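Side-chain contact in maltose operon transcriptional repressor (Staphylococcus aureus subsp. aureus Mu50, PDB 3HCW), which probably represses transcription of the maltose operon, its C-terminal periplasmic-binding-protein-like region presumably sensing an effector: residues Asn115-Ala118 and Ser119-Leu122. Sequence-based numbering, arbitrary orientation. Where two conformers were deposited one is given.
Sequences NILA and SENL
One face of the N121 amide lies over L117: the carbonyl O of L117 sits almost straight above N121 CG, at 3.2 Å, and the leucine side chain approaches the same face, L117 CD1 reaching N121 OD1 at 3.8 Å. With CG beside its own backbone N (chi1 -71°), the amide is folded back over L117 O, which N121 N bonds at 2.7 Å. The E120 carboxylate likewise turns a face to the preceding turn: I116 CG2 stands over it, 3.4 Å from E120 OE2, in van der Waals contact, the two side chains running alongside. Both pairs are i to i+4 neighbours on helix 115-129, which follows strand 110-113 and, in this periplasmic-binding-protein-like fold, packs A118 and L122 against strands 241-244 and 272-280. In one of the two conformers of S119, OG lies 2.8 Å from both N115 O and I116 O, and which of them takes its proton is open; R149 O is a further, weak partner. The backbone bond from S119 N to N115 O is long, 3.3 Å, whereas E120 N reaches I116 O at 2.8 Å. The N115 amide bonds R149 NE through OD1 and a glycerol through ND2.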
loop_
_atom_site.group_PDB
_atom_site.type_symbol
_atom_site.label_atom_id
_atom_site.label_comp_id
_atom_site.label_asym_id
_atom_site.label_seq_id
_atom_site.Cartn_x
_atom_site.Cartn_y
_atom_site.Cartn_z
ATOM N N ASN A 115 16.046 -13.875 -9.101
ATOM C CA ASN A 115 16.327 -12.976 -7.984
ATOM C C ASN A 115 17.811 -12.774 -7.735
ATOM O O ASN A 115 18.223 -11.771 -7.141
ATOM C CB ASN A 115 15.574 -13.412 -6.715
ATOM C CG ASN A 115 14.211 -12.761 -6.597
ATOM O OD1 ASN A 115 14.085 -11.535 -6.670
ATOM N ND2 ASN A 115 13.183 -13.573 -6.380
ATOM N N ILE A 116 18.613 -13.718 -8.213
ATOM C CA ILE A 116 20.057 -13.535 -8.235
ATOM C C ILE A 116 20.441 -12.446 -9.254
ATOM O O ILE A 116 21.121 -11.487 -8.911
ATOM C CB ILE A 116 20.790 -14.856 -8.470
ATOM C CG1 ILE A 116 20.466 -15.826 -7.315
ATOM C CG2 ILE A 116 22.278 -14.600 -8.605
ATOM C CD1 ILE A 116 21.119 -17.188 -7.379
ATOM N N LEU A 117 19.945 -12.568 -10.473
ATOM C CA LEU A 117 20.232 -11.609 -11.533
ATOM C C LEU A 117 19.726 -10.212 -11.170
ATOM O O LEU A 117 20.463 -9.220 -11.308
ATOM C CB LEU A 117 19.641 -12.104 -12.871
ATOM C CG LEU A 117 19.858 -11.317 -14.165
ATOM C CD1 LEU A 117 21.335 -10.990 -14.392
ATOM C CD2 LEU A 117 19.300 -12.096 -15.335
ATOM N N ALA A 118 18.502 -10.141 -10.639
ATOM C CA ALA A 118 17.912 -8.864 -10.210
ATOM C C ALA A 118 18.831 -8.141 -9.235
ATOM O O ALA A 118 19.154 -6.950 -9.441
ATOM C CB ALA A 118 16.530 -9.068 -9.602
ATOM N N SER A 119 19.289 -8.882 -8.214
ATOM C CA SER A 119 20.196 -8.318 -7.214
ATOM C C SER A 119 21.562 -7.973 -7.785
ATOM O O SER A 119 22.132 -6.928 -7.438
ATOM C CB SER A 119 20.329 -9.224 -5.979
ATOM O OG SER A 119 20.588 -10.569 -6.330
ATOM N N GLU A 120 22.080 -8.834 -8.665
ATOM C CA GLU A 120 23.342 -8.580 -9.333
ATOM C C GLU A 120 23.279 -7.311 -10.171
ATOM O O GLU A 120 24.223 -6.545 -10.165
ATOM C CB GLU A 120 23.723 -9.756 -10.217
ATOM C CG GLU A 120 24.339 -10.873 -9.442
ATOM C CD GLU A 120 24.631 -12.093 -10.258
ATOM O OE1 GLU A 120 24.412 -12.072 -11.493
ATOM O OE2 GLU A 120 25.087 -13.076 -9.637
ATOM N N ASN A 121 22.168 -7.114 -10.887
ATOM C CA ASN A 121 21.926 -5.896 -11.645
ATOM C C ASN A 121 21.915 -4.661 -10.753
ATOM O O ASN A 121 22.506 -3.635 -11.101
ATOM C CB ASN A 121 20.599 -5.977 -12.408
ATOM C CG ASN A 121 20.654 -6.940 -13.552
ATOM O OD1 ASN A 121 21.725 -7.263 -14.042
ATOM N ND2 ASN A 121 19.489 -7.421 -13.985
ATOM N N LEU A 122 21.234 -4.763 -9.612
ATOM C CA LEU A 122 21.161 -3.648 -8.673
ATOM C C LEU A 122 22.517 -3.380 -8.040
ATOM O O LEU A 122 22.953 -2.218 -7.994
ATOM C CB LEU A 122 20.099 -3.889 -7.593
ATOM C CG LEU A 122 19.765 -2.740 -6.635
ATOM C CD1 LEU A 122 18.918 -1.700 -7.337
ATOM C CD2 LEU A 122 19.028 -3.267 -5.400
#